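Side-chain contacts in thiamin pyrophosphokinase (PDB 3K94), which probably transfers a pyrophosphate group from ATP to thiamine, making thiamine diphosphate, the cofactor form of vitamin B1: residues B[80-83]-B[84-88]; B[126-129]-B[130-133]. All blocks are in the same frame, centred on the assembly; numbering follows the deposited sequence.

Interaction 1: B[80-83]-B[84-88]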
# COMPACT_ATOMS: atom_id res chain seq x y z
N ASP B 80 -1.81 -14.24 -10.80
CA ASP B 80 -2.74 -14.11 -11.91
C ASP B 80 -2.74 -12.70 -12.50
O ASP B 80 -2.94 -12.52 -13.69
CB ASP B 80 -4.13 -14.53 -11.46
CG ASP B 80 -4.17 -15.98 -11.01
OD1 ASP B 80 -3.36 -16.78 -11.53
OD2 ASP B 80 -4.98 -16.33 -10.13
N MSE B 81 -2.53 -11.70 -11.64
CA MSE B 81 -2.46 -10.32 -12.10
C MSE B 81 -1.24 -10.15 -13.00
O MSE B 81 -1.28 -9.45 -14.02
CB MSE B 81 -2.37 -9.38 -10.91
CG MSE B 81 -2.33 -7.92 -11.29
SE MSE B 81 -4.04 -7.35 -12.04
CE MSE B 81 -5.19 -7.41 -10.47
N GLU B 82 -0.14 -10.79 -12.61
CA GLU B 82 1.11 -10.71 -13.35
C GLU B 82 0.95 -11.29 -14.76
O GLU B 82 1.30 -10.64 -15.74
CB GLU B 82 2.24 -11.43 -12.62
CG GLU B 82 3.49 -11.56 -13.46
CD GLU B 82 4.69 -12.03 -12.67
OE1 GLU B 82 4.50 -12.70 -11.64
OE2 GLU B 82 5.83 -11.72 -13.08
N ILE B 83 0.42 -12.50 -14.86
CA ILE B 83 0.25 -13.07 -16.19
C ILE B 83 -0.71 -12.22 -17.01
O ILE B 83 -0.47 -12.01 -18.21
CB ILE B 83 -0.14 -14.58 -16.19
CG1 ILE B 83 -1.42 -14.84 -15.40
CG2 ILE B 83 0.99 -15.43 -15.64
CD1 ILE B 83 -1.72 -16.32 -15.23
N ALA B 84 -1.76 -11.71 -16.36
CA ALA B 84 -2.68 -10.82 -17.07
C ALA B 84 -1.96 -9.58 -17.59
O ALA B 84 -2.09 -9.20 -18.75
CB ALA B 84 -3.87 -10.43 -16.18
N LEU B 85 -1.16 -8.95 -16.73
CA LEU B 85 -0.45 -7.75 -17.15
C LEU B 85 0.61 -8.06 -18.21
O LEU B 85 0.75 -7.31 -19.18
CB LEU B 85 0.17 -7.03 -15.96
CG LEU B 85 0.87 -5.72 -16.32
CD1 LEU B 85 -0.10 -4.67 -16.90
CD2 LEU B 85 1.59 -5.19 -15.12
N ASP B 86 1.35 -9.15 -18.03
CA ASP B 86 2.34 -9.59 -19.01
C ASP B 86 1.71 -9.66 -20.42
O ASP B 86 2.32 -9.28 -21.42
CB ASP B 86 2.89 -10.97 -18.62
CG ASP B 86 3.86 -10.91 -17.45
OD1 ASP B 86 4.34 -9.81 -17.10
OD2 ASP B 86 4.15 -11.99 -16.89
N TRP B 87 0.47 -10.13 -20.49
CA TRP B 87 -0.24 -10.21 -21.75
C TRP B 87 -0.67 -8.82 -22.21
O TRP B 87 -0.37 -8.39 -23.32
CB TRP B 87 -1.45 -11.17 -21.65
CG TRP B 87 -2.38 -11.10 -22.84
CD1 TRP B 87 -2.24 -11.76 -24.03
CD2 TRP B 87 -3.58 -10.32 -22.95
NE1 TRP B 87 -3.27 -11.43 -24.88
CE2 TRP B 87 -4.11 -10.55 -24.24
CE3 TRP B 87 -4.26 -9.45 -22.09
CZ2 TRP B 87 -5.29 -9.94 -24.69
CZ3 TRP B 87 -5.43 -8.85 -22.54
CH2 TRP B 87 -5.93 -9.10 -23.83
N ALA B 88 -1.36 -8.10 -21.33
CA ALA B 88 -1.82 -6.74 -21.61
C ALA B 88 -0.75 -5.84 -22.23
O ALA B 88 -1.03 -5.12 -23.18
CB ALA B 88 -2.37 -6.10 -20.34
O HOH W 1 6.39 -10.03 -15.11

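Interaction 2: B[126-129]-B[130-133]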
# COMPACT_ATOMS: atom_id res chain seq x y z
N ILE B 126 -2.68 1.77 -11.15
CA ILE B 126 -3.48 1.03 -10.18
C ILE B 126 -4.59 1.96 -9.69
O ILE B 126 -4.33 3.10 -9.28
CB ILE B 126 -2.62 0.55 -9.00
CG1 ILE B 126 -1.68 -0.58 -9.46
CG2 ILE B 126 -3.51 0.09 -7.85
CD1 ILE B 126 -0.69 -1.04 -8.39
N VAL B 127 -5.82 1.49 -9.73
CA VAL B 127 -6.96 2.33 -9.37
C VAL B 127 -7.88 1.65 -8.37
O VAL B 127 -8.25 0.49 -8.54
CB VAL B 127 -7.82 2.62 -10.61
CG1 VAL B 127 -9.00 3.52 -10.22
CG2 VAL B 127 -6.96 3.22 -11.72
N ASP B 128 -8.25 2.38 -7.31
CA ASP B 128 -9.33 1.93 -6.44
C ASP B 128 -10.27 3.09 -6.11
O ASP B 128 -10.13 4.18 -6.67
CB ASP B 128 -8.82 1.12 -5.21
CG ASP B 128 -8.21 1.99 -4.10
OD1 ASP B 128 -8.29 3.23 -4.16
OD2 ASP B 128 -7.64 1.40 -3.16
N ARG B 129 -11.26 2.87 -5.26
CA ARG B 129 -12.25 3.93 -5.02
C ARG B 129 -11.65 5.26 -4.56
O ARG B 129 -12.32 6.28 -4.62
CB ARG B 129 -13.29 3.49 -4.00
CG ARG B 129 -12.69 3.10 -2.66
CD ARG B 129 -13.76 2.65 -1.69
NE ARG B 129 -13.18 2.32 -0.39
CZ ARG B 129 -13.90 2.03 0.68
NH1 ARG B 129 -15.22 2.04 0.60
NH2 ARG B 129 -13.30 1.75 1.83
N GLN B 130 -10.39 5.25 -4.11
CA GLN B 130 -9.81 6.43 -3.46
C GLN B 130 -8.45 6.85 -3.99
O GLN B 130 -7.86 7.83 -3.49
CB GLN B 130 -9.61 6.15 -1.96
CG GLN B 130 -10.78 6.41 -1.10
CD GLN B 130 -10.44 6.21 0.38
OE1 GLN B 130 -10.58 5.12 0.91
NE2 GLN B 130 -9.98 7.28 1.03
N ASN B 131 -7.93 6.11 -4.97
CA ASN B 131 -6.55 6.30 -5.39
C ASN B 131 -6.32 6.00 -6.85
O ASN B 131 -6.98 5.15 -7.43
CB ASN B 131 -5.62 5.35 -4.63
CG ASN B 131 -5.69 5.53 -3.12
OD1 ASN B 131 -4.93 6.31 -2.55
ND2 ASN B 131 -6.60 4.80 -2.47
N VAL B 132 -5.33 6.66 -7.42
CA VAL B 132 -4.73 6.20 -8.65
C VAL B 132 -3.23 6.26 -8.41
O VAL B 132 -2.69 7.29 -8.01
CB VAL B 132 -5.15 7.04 -9.89
CG1 VAL B 132 -4.94 8.51 -9.62
CG2 VAL B 132 -4.34 6.61 -11.10
N LEU B 133 -2.56 5.14 -8.62
CA LEU B 133 -1.14 5.05 -8.34
C LEU B 133 -0.41 4.73 -9.64
O LEU B 133 -0.86 3.88 -10.41
CB LEU B 133 -0.87 4.00 -7.25
CG LEU B 133 0.57 3.75 -6.76
CD1 LEU B 133 0.54 3.07 -5.41
CD2 LEU B 133 1.35 2.89 -7.77
O HOH W 2 -10.31 2.55 0.14

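Interaction 1: B[80-83]-B[84-88]
Ala84 N bonds to Asp80 O at 3.0 Å, the first of four i to i+4 backbone bonds joining 80-83 to 84-88, and its CB lies against the carbonyl oxygens of Asp80 and Met81. This helix of the catalytic domain packs through Ala84 on Val30 and Phe48 of the parallel strands, and through Leu85, whose N bonds to Met81 O, on Leu115 of helix 106-118. Asp86 is where side chains meet. Its N reaches Glu82 O at 2.7 Å in a nearly straight bond. With CG beside the backbone N and anti to the carbonyl carbon (chi1 -74°), its carboxylate lies against that same oxygen, Asp86 CG 3.1 Å from Glu82 O, and OD2 comes to 3.5 Å from Glu82 CG. The carboxylate planes are 62° apart. Glu82 OE2 and Asp86 OD2 stand 4.2 Å apart; a water donates to Glu82 OE2 at 2.7 Å and to Asp86 OD1 at 2.9 Å. Asp86 OD1 also bonds to Tyr119 OH. With an alanine in place of Asp86, the Tyr119 hydroxyl and this water would probably each lose a partner. Trp87 N makes the next bond, to Ile83 O. Two acids one turn apart would be expected to repel, a cost that the bridging water and the tyrosine are likely to offset.

Interaction 2: B[126-129]-B[130-133]
Asp128 OD1 takes two hydrogen bonds, one from within a tight turn and one from the start of the returning strand. From that strand, Asn131 ND2 comes in at 2.9 Å on the syn lone pair, the bond almost straight at 170° and OD1 close to the plane of the amide. Gln130 N, also at 2.9 Å, meets the same oxygen from above the carboxylate plane, forming an Asx turn. The aspartate can do this because its CG sits between the backbone N and the carbonyl carbon (chi1 77°), which swings the carboxylate over the turn; the side chains of Asp128 and Asn131 then lie side by side, carboxylate and amide planes 60° apart. Arg129 and Gln130 also run alongside each other, and a water in the plane of the guanidinium accepts from Arg129 NE at 2.9 Å and donates to Gln130 OE1 at 2.7 Å.

The backbone here is a type I beta turn from Asp128 to Asn131, joining strands 125-128 and 131-136 into a beta hairpin. Behind the turn, Ile126 and Leu133 form a hydrogen-bonded pair, Ile126 N to Leu133 O at 2.9 Å and Leu133 N to Ile126 O at 2.8 Å. Ile126 CB and Leu133 CB are 4.2 Å apart, on the same face of the sheet as Asp128 and Asn131. Val127 and Val132 make the non-hydrogen-bonded pair on the other face, Val127 CG2 to Val132 CG2 at 4.3 Å.

Further out, Thr102 OG1 bonds to Asp128 OD2, and the carbonyl of Ser210 receives Gln130 NE2. Asn131 faces the second subunit: its OD1 accepts from Leu106 N of the second subunit and its ND2 bonds to Gly104 O of the second subunit. Within the same chain, Leu116 of helix 106-118 packs on both Ile126 and Leu133.

How the interactions relate
From the N terminus, the chain first reaches interaction 1, within the single helix 80-88, where each backbone bond closes one helical turn. It then runs through strand 97-99 and helix 106-118 before interaction 2 closes the hairpin of strands 125-128 and 131-136. The two are in series, neither nested nor crossed, with centres about 18 Å apart and nearest atoms about 8 Å apart. Helix 106-118 lies against both, touching Met81, Glu82 and Leu85 in the first and Ile126 and Leu133 in the second. Interaction 1 thus belongs to the helical layer over the parallel strands, whereas interaction 2 joins the last of those strands to the antiparallel part of the large mixed sheet.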